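Local coordinates for putative cell filamentation protein (Bartonella quintana, PDB 4N67) that binds ADP in the pocket of a Fic domain and probably acts as an AMP-transferring (AMPylating) effector delivered into host cells, at residues K185-Y190 with F208-H213; S192-Q197 with P201-D206. The protein carries 2 engineered substitutions. All coordinates share one frame; numbering follows the deposited sequence.

Contacts 1 and 2 join the same two helices, 185-198 and 202-211, at different levels: 185-190 meets 208-213 at the far ends of the pair, and 192-197 meets 201-206 close to the turn that connects them. Their centres lie about 10 Å apart, and the two contacts touch where Met188 CE lies 3.5 Å from Met204 SD. A second link runs from Tyr190 CE2 to Pro203 CG, 4.0 Å apart. Both contacts reach ADP through helix 185-198, but unequally: Met188 O of contact 1 stays 3.7 Å from ADP O2', whereas contact 2 forms hydrogen bonds to the ligand.

Contact 1. Residues K185-Y190 with F208-H213; sequences KERMTY and FEDITH. With ADP (adenosine-5'-diphosphate), chain B.
Asp210 OD2 takes two hydrogen bonds from one guanidinium group, that of Arg187. Arg187 NH2 lies 2.8 Å from Asp210 OD2 and Arg187 NH1 3.0 Å from the same oxygen, an end-on grip in which both terminal nitrogens converge on a single atom. The N-H...O angles, 149° for NH2 and 139° for NH1, show that neither bond is straight, as expected when two roughly parallel N-H groups share one acceptor. OD2 lies almost in the guanidinium plane and is met on its anti side, away from the other carboxylate oxygen; the bond from NH1 uses the anti lone pair, while NH2 comes in tilted from the carboxylate plane. The two flat groups stand 67° apart, which separates this arrangement from a coplanar, two-oxygen salt bridge. Arg187 spans the gap because its chain is extended from CG to NE, with CG anti to the backbone N.

This surface salt bridge ties the first turn of helix 185-198 to the last turn of helix 202-211, within the helical Fic fold, where strand 212-214 pairs antiparallel with strand 176-178. Beneath it, Met188 and Phe208 turn inward onto helix 135-152, touching Phe146 and Ala142 respectively.

On the ligand side, Met188 CG is 3.9 Å from ADP O2', and Thr189 CG2 is 4.2 Å from ADP C8. Thr189 OG1 turns back to its own helix, giving a 2.9 Å hydrogen bond to Lys185 O. That carbonyl also accepts from Thr189 N at 2.8 Å, with the hydroxyl placed above the carbonyl plane.

Contact 2. Residues S192-Q197 with P201-D206; sequences SIEAMQ and PEPMKD. With ADP (adenosine-5'-diphosphate), chain B.
The adenosine side of the ADP pocket is lined by helix 185-198, and this contact backs that wall with helix 202-211 in a helical hairpin. Met204 CE reaches Ser192, 3.7 Å from both Ser192 N and Ser192 OG. The methyl gets there because the Met204 chain leaves with CG anti to the backbone N (chi1 -165°) and then bends at chi2 and chi3. Nearer the turn, Pro203 CG rests 3.9 Å from Glu194 CG, an aliphatic contact; the carboxylate of Glu194 is instead bonded through OE1 to Asn200.

The other face of the helix reads the nucleotide. ADP O2' donates to Ser192 OG at 2.7 Å, and Asp150 is also hydrogen-bonded to that serine oxygen. Gln197 NE2 gives a nearly straight bond to ADP N1, 3.3 Å long with an N-H...N angle of 173°, while Met196 SD sits 3.6 Å from ADP C2.

No hydrogen bond joins the two segments, so they meet by van der Waals touch: a methyl against a backbone nitrogen and a hydroxyl oxygen, and a proline ring against the aliphatic part of Glu194. Segment 192-197 supplies the Ser192 bond to the ribose and the Gln197 bond to the adenine, with the Met204 methyl packed behind the serine.

Contact 1. Residues K185-Y190 with F208-H213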
loop_
_atom_site.group_PDB
_atom_site.type_symbol
_atom_site.label_atom_id
_atom_site.label_comp_id
_atom_site.label_asym_id
_atom_site.label_seq_id
_atom_site.Cartn_x
_atom_site.Cartn_y
_atom_site.Cartn_z
ATOM N N LYS A 185 13.684 -2.133 -5.220
ATOM C CA LYS A 185 12.786 -2.928 -4.383
ATOM C C LYS A 185 13.506 -3.431 -3.137
ATOM O O LYS A 185 12.948 -3.439 -2.045
ATOM C CB LYS A 185 12.264 -4.132 -5.176
ATOM N N GLU A 186 14.749 -3.861 -3.305
ATOM C CA GLU A 186 15.509 -4.428 -2.208
ATOM C C GLU A 186 15.680 -3.415 -1.096
ATOM O O GLU A 186 15.574 -3.754 0.072
ATOM C CB GLU A 186 16.881 -4.943 -2.680
ATOM C CG GLU A 186 16.828 -6.139 -3.634
ATOM C CD GLU A 186 16.189 -5.814 -4.985
ATOM O OE1 GLU A 186 16.465 -4.726 -5.524
ATOM O OE2 GLU A 186 15.410 -6.643 -5.518
ATOM N N ARG A 187 15.963 -2.158 -1.455
ATOM C CA ARG A 187 16.113 -1.123 -0.463
ATOM C C ARG A 187 14.792 -0.859 0.278
ATOM O O ARG A 187 14.799 -0.636 1.490
ATOM C CB ARG A 187 16.571 0.176 -1.099
ATOM C CG ARG A 187 16.885 1.203 -0.029
ATOM C CD ARG A 187 17.617 2.425 -0.512
ATOM N NE ARG A 187 17.687 3.346 0.614
ATOM C CZ ARG A 187 18.039 4.612 0.540
ATOM N NH1 ARG A 187 18.406 5.150 -0.617
ATOM N NH2 ARG A 187 18.044 5.329 1.643
ATOM N N MET A 188 13.698 -0.839 -0.464
ATOM C CA MET A 188 12.366 -0.680 0.138
ATOM C C MET A 188 12.069 -1.832 1.101
ATOM O O MET A 188 11.653 -1.622 2.234
ATOM C CB MET A 188 11.301 -0.614 -0.963
ATOM C CG MET A 188 9.850 -0.467 -0.519
ATOM S SD MET A 188 9.442 1.202 0.003
ATOM C CE MET A 188 9.760 1.033 1.741
ATOM N N THR A 189 12.288 -3.061 0.643
ATOM C CA THR A 189 12.118 -4.232 1.498
ATOM C C THR A 189 12.957 -4.176 2.763
ATOM O O THR A 189 12.448 -4.404 3.864
ATOM C CB THR A 189 12.424 -5.509 0.685
ATOM O OG1 THR A 189 11.607 -5.502 -0.481
ATOM C CG2 THR A 189 12.137 -6.756 1.477
ATOM N N TYR A 190 14.249 -3.856 2.620
ATOM C CA TYR A 190 15.133 -3.714 3.750
ATOM C C TYR A 190 14.580 -2.712 4.741
ATOM O O TYR A 190 14.529 -2.973 5.937
ATOM C CB TYR A 190 16.571 -3.335 3.309
ATOM C CG TYR A 190 17.488 -2.998 4.476
ATOM C CD1 TYR A 190 17.999 -4.008 5.306
ATOM C CD2 TYR A 190 17.840 -1.684 4.764
ATOM C CE1 TYR A 190 18.813 -3.702 6.383
ATOM C CE2 TYR A 190 18.656 -1.377 5.841
ATOM C CZ TYR A 190 19.143 -2.391 6.642
ATOM O OH TYR A 190 19.965 -2.085 7.705
ATOM N N PHE A 208 12.989 7.885 2.640
ATOM C CA PHE A 208 12.098 8.992 2.259
ATOM C C PHE A 208 12.876 10.278 2.020
ATOM O O PHE A 208 12.584 10.981 1.087
ATOM C CB PHE A 208 10.917 9.166 3.231
ATOM C CG PHE A 208 9.772 8.246 2.922
ATOM C CD1 PHE A 208 9.697 6.958 3.464
ATOM C CD2 PHE A 208 8.799 8.635 2.014
ATOM C CE1 PHE A 208 8.675 6.109 3.101
ATOM C CE2 PHE A 208 7.773 7.793 1.669
ATOM C CZ PHE A 208 7.712 6.540 2.200
ATOM N N GLU A 209 13.893 10.551 2.817
ATOM C CA GLU A 209 14.771 11.680 2.482
ATOM C C GLU A 209 15.343 11.565 1.073
ATOM O O GLU A 209 15.386 12.557 0.315
ATOM C CB GLU A 209 15.908 11.828 3.487
ATOM C CG GLU A 209 15.461 12.203 4.885
ATOM C CD GLU A 209 16.619 12.393 5.859
ATOM O OE1 GLU A 209 17.790 12.092 5.505
ATOM O OE2 GLU A 209 16.357 12.864 6.988
ATOM N N ASP A 210 15.808 10.374 0.724
ATOM C CA ASP A 210 16.513 10.164 -0.526
ATOM C C ASP A 210 15.660 10.263 -1.772
ATOM O O ASP A 210 16.185 10.573 -2.840
ATOM C CB ASP A 210 17.260 8.815 -0.519
ATOM C CG ASP A 210 18.526 8.851 0.324
ATOM O OD1 ASP A 210 18.990 9.952 0.674
ATOM O OD2 ASP A 210 19.022 7.757 0.649
ATOM N N ILE A 211 14.354 10.051 -1.645
ATOM C CA ILE A 211 13.479 10.034 -2.814
ATOM C C ILE A 211 12.518 11.206 -2.863
ATOM O O ILE A 211 11.661 11.231 -3.723
ATOM C CB ILE A 211 12.669 8.723 -2.892
ATOM C CG1 ILE A 211 11.626 8.608 -1.768
ATOM C CG2 ILE A 211 13.622 7.532 -2.894
ATOM C CD1 ILE A 211 10.713 7.383 -1.881
ATOM N N THR A 212 12.675 12.182 -1.969
ATOM C CA THR A 212 11.722 13.297 -1.878
ATOM C C THR A 212 12.402 14.618 -2.197
ATOM O O THR A 212 13.546 14.864 -1.792
ATOM C CB THR A 212 11.108 13.371 -0.460
ATOM O OG1 THR A 212 10.486 12.123 -0.147
ATOM C CG2 THR A 212 10.054 14.466 -0.368
ATOM N N HIS A 213 11.711 15.478 -2.940
ATOM C CA HIS A 213 12.128 16.870 -3.063
ATOM C C HIS A 213 10.922 17.785 -3.041
ATOM O O HIS A 213 9.829 17.358 -3.393
ATOM C CB HIS A 213 12.995 17.105 -4.326
ATOM C CG HIS A 213 12.280 16.909 -5.635
ATOM N ND1 HIS A 213 11.369 17.806 -6.152
ATOM C CD2 HIS A 213 12.395 15.924 -6.552
ATOM C CE1 HIS A 213 10.963 17.381 -7.334
ATOM N NE2 HIS A 213 11.559 16.240 -7.591
HETATM P PB ADP B . 1.993 -7.819 -1.227
HETATM O O1B ADP B . 1.995 -9.235 -0.629
HETATM O O2B ADP B . 1.060 -6.940 -0.467
HETATM O O3B ADP B . 1.729 -7.776 -2.734
HETATM P PA ADP B . 4.473 -6.239 -1.164
HETATM O O1A ADP B . 5.777 -6.640 -1.871
HETATM O O2A ADP B . 3.602 -5.234 -1.881
HETATM O O3A ADP B . 3.553 -7.576 -0.920
HETATM O "O5'" ADP B . 4.859 -5.780 0.306
HETATM C "C5'" ADP B . 3.976 -4.984 1.105
HETATM C "C4'" ADP B . 4.830 -4.113 2.021
HETATM O "O4'" ADP B . 5.425 -4.935 3.046
HETATM C "C3'" ADP B . 5.956 -3.394 1.286
HETATM O "O3'" ADP B . 6.039 -2.018 1.710
HETATM C "C2'" ADP B . 7.193 -4.168 1.702
HETATM O "O2'" ADP B . 8.408 -3.406 1.685
HETATM C "C1'" ADP B . 6.828 -4.605 3.090
HETATM N N9 ADP B . 7.569 -5.780 3.593
HETATM C C8 ADP B . 8.213 -6.740 2.901
HETATM N N7 ADP B . 8.720 -7.632 3.787
HETATM C C5 ADP B . 8.404 -7.252 5.031
HETATM C C6 ADP B . 8.632 -7.732 6.401
HETATM N N6 ADP B . 9.342 -8.891 6.561
HETATM N N1 ADP B . 8.128 -7.054 7.444
HETATM C C2 ADP B . 7.415 -5.912 7.232
HETATM N N3 ADP B . 7.184 -5.418 5.995
HETATM C C4 ADP B . 7.629 -6.021 4.894
#

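Contact 2. Residues S192-Q197 with P201-D206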
loop_
_atom_site.group_PDB
_atom_site.type_symbol
_atom_site.label_atom_id
_atom_site.label_comp_id
_atom_site.label_asym_id
_atom_site.label_seq_id
_atom_site.Cartn_x
_atom_site.Cartn_y
_atom_site.Cartn_z
ATOM N N SER A 192 11.553 -1.658 5.187
ATOM C CA SER A 192 10.299 -2.202 5.752
ATOM C C SER A 192 10.557 -3.263 6.838
ATOM O O SER A 192 9.993 -3.216 7.926
ATOM C CB SER A 192 9.451 -2.802 4.644
ATOM O OG SER A 192 8.860 -1.794 3.807
ATOM N N ILE A 193 11.482 -4.163 6.546
ATOM C CA ILE A 193 11.900 -5.178 7.503
ATOM C C ILE A 193 12.515 -4.561 8.751
ATOM O O ILE A 193 12.159 -4.915 9.879
ATOM C CB ILE A 193 12.905 -6.132 6.841
ATOM C CG1 ILE A 193 12.216 -6.967 5.767
ATOM C CG2 ILE A 193 13.556 -7.034 7.893
ATOM C CD1 ILE A 193 13.169 -7.644 4.807
ATOM N N GLU A 194 13.467 -3.638 8.574
ATOM C CA GLU A 194 14.074 -2.991 9.719
ATOM C C GLU A 194 13.041 -2.361 10.633
ATOM O O GLU A 194 13.114 -2.503 11.858
ATOM C CB GLU A 194 15.092 -1.936 9.267
ATOM C CG GLU A 194 16.450 -2.507 8.862
ATOM C CD GLU A 194 17.095 -3.278 9.994
ATOM O OE1 GLU A 194 17.209 -2.733 11.113
ATOM O OE2 GLU A 194 17.428 -4.452 9.765
ATOM N N ALA A 195 12.062 -1.653 10.047
ATOM C CA ALA A 195 11.073 -0.980 10.867
ATOM C C ALA A 195 10.172 -1.967 11.604
ATOM O O ALA A 195 9.965 -1.847 12.798
ATOM C CB ALA A 195 10.237 -0.006 10.030
ATOM N N MET A 196 9.649 -2.948 10.896
ATOM C CA MET A 196 8.624 -3.805 11.492
ATOM C C MET A 196 9.165 -5.011 12.275
ATOM O O MET A 196 8.583 -5.414 13.290
ATOM C CB MET A 196 7.669 -4.308 10.434
ATOM C CG MET A 196 6.384 -4.836 11.050
ATOM S SD MET A 196 5.099 -5.255 9.882
ATOM C CE MET A 196 5.059 -7.042 10.012
ATOM N N GLN A 197 10.252 -5.582 11.786
ATOM C CA GLN A 197 10.829 -6.797 12.389
ATOM C C GLN A 197 11.847 -6.444 13.456
ATOM O O GLN A 197 11.999 -7.186 14.442
ATOM C CB GLN A 197 11.482 -7.652 11.307
ATOM C CG GLN A 197 10.549 -8.143 10.234
ATOM C CD GLN A 197 9.399 -8.975 10.790
ATOM O OE1 GLN A 197 9.557 -9.709 11.762
ATOM N NE2 GLN A 197 8.237 -8.873 10.150
ATOM N N PRO A 201 13.526 2.429 12.923
ATOM C CA PRO A 201 12.859 3.338 11.996
ATOM C C PRO A 201 13.803 4.142 11.106
ATOM O O PRO A 201 13.338 4.842 10.220
ATOM C CB PRO A 201 12.107 4.281 12.937
ATOM C CG PRO A 201 12.994 4.358 14.138
ATOM C CD PRO A 201 13.499 2.956 14.301
ATOM N N GLU A 202 15.113 4.048 11.324
ATOM C CA GLU A 202 16.050 4.905 10.602
ATOM C C GLU A 202 16.152 4.646 9.094
ATOM O O GLU A 202 16.156 5.597 8.321
ATOM C CB GLU A 202 17.434 4.849 11.263
ATOM C CG GLU A 202 17.414 5.435 12.658
ATOM C CD GLU A 202 17.045 6.898 12.668
ATOM O OE1 GLU A 202 16.035 7.256 13.313
ATOM O OE2 GLU A 202 17.761 7.689 12.015
ATOM N N PRO A 203 16.216 3.379 8.663
ATOM C CA PRO A 203 16.305 3.141 7.226
ATOM C C PRO A 203 15.136 3.718 6.437
ATOM O O PRO A 203 15.331 4.217 5.334
ATOM C CB PRO A 203 16.401 1.619 7.132
ATOM C CG PRO A 203 17.145 1.268 8.369
ATOM C CD PRO A 203 16.577 2.169 9.429
ATOM N N MET A 204 13.939 3.659 7.002
ATOM C CA MET A 204 12.777 4.214 6.295
ATOM C C MET A 204 12.861 5.732 6.198
ATOM O O MET A 204 12.490 6.287 5.156
ATOM C CB MET A 204 11.458 3.810 6.966
ATOM C CG MET A 204 10.224 4.038 6.095
ATOM S SD MET A 204 10.130 2.991 4.641
ATOM C CE MET A 204 9.650 1.453 5.424
ATOM N N LYS A 205 13.306 6.380 7.274
ATOM C CA LYS A 205 13.503 7.830 7.253
ATOM C C LYS A 205 14.504 8.218 6.164
ATOM O O LYS A 205 14.255 9.121 5.376
ATOM C CB LYS A 205 13.956 8.315 8.624
ATOM C CG LYS A 205 14.316 9.792 8.676
ATOM C CD LYS A 205 14.946 10.166 10.004
ATOM C CE LYS A 205 16.328 9.572 10.191
ATOM N NZ LYS A 205 17.481 10.463 9.865
ATOM N N ASP A 206 15.611 7.491 6.079
ATOM C CA ASP A 206 16.648 7.791 5.097
ATOM C C ASP A 206 16.124 7.602 3.676
ATOM O O ASP A 206 16.470 8.349 2.760
ATOM C CB ASP A 206 17.872 6.890 5.321
ATOM C CG ASP A 206 18.641 7.216 6.603
ATOM O OD1 ASP A 206 18.373 8.243 7.264
ATOM O OD2 ASP A 206 19.539 6.415 6.956
HETATM P PB ADP B . 1.993 -7.819 -1.227
HETATM O O1B ADP B . 1.995 -9.235 -0.629
HETATM O O2B ADP B . 1.060 -6.940 -0.467
HETATM O O3B ADP B . 1.729 -7.776 -2.734
HETATM P PA ADP B . 4.473 -6.239 -1.164
HETATM O O1A ADP B . 5.777 -6.640 -1.871
HETATM O O2A ADP B . 3.602 -5.234 -1.881
HETATM O O3A ADP B . 3.553 -7.576 -0.920
HETATM O "O5'" ADP B . 4.859 -5.780 0.306
HETATM C "C5'" ADP B . 3.976 -4.984 1.105
HETATM C "C4'" ADP B . 4.830 -4.113 2.021
HETATM O "O4'" ADP B . 5.425 -4.935 3.046
HETATM C "C3'" ADP B . 5.956 -3.394 1.286
HETATM O "O3'" ADP B . 6.039 -2.018 1.710
HETATM C "C2'" ADP B . 7.193 -4.168 1.702
HETATM O "O2'" ADP B . 8.408 -3.406 1.685
HETATM C "C1'" ADP B . 6.828 -4.605 3.090
HETATM N N9 ADP B . 7.569 -5.780 3.593
HETATM C C8 ADP B . 8.213 -6.740 2.901
HETATM N N7 ADP B . 8.720 -7.632 3.787
HETATM C C5 ADP B . 8.404 -7.252 5.031
HETATM C C6 ADP B . 8.632 -7.732 6.401
HETATM N N6 ADP B . 9.342 -8.891 6.561
HETATM N N1 ADP B . 8.128 -7.054 7.444
HETATM C C2 ADP B . 7.415 -5.912 7.232
HETATM N N3 ADP B . 7.184 -5.418 5.995
HETATM C C4 ADP B . 7.629 -6.021 4.894
#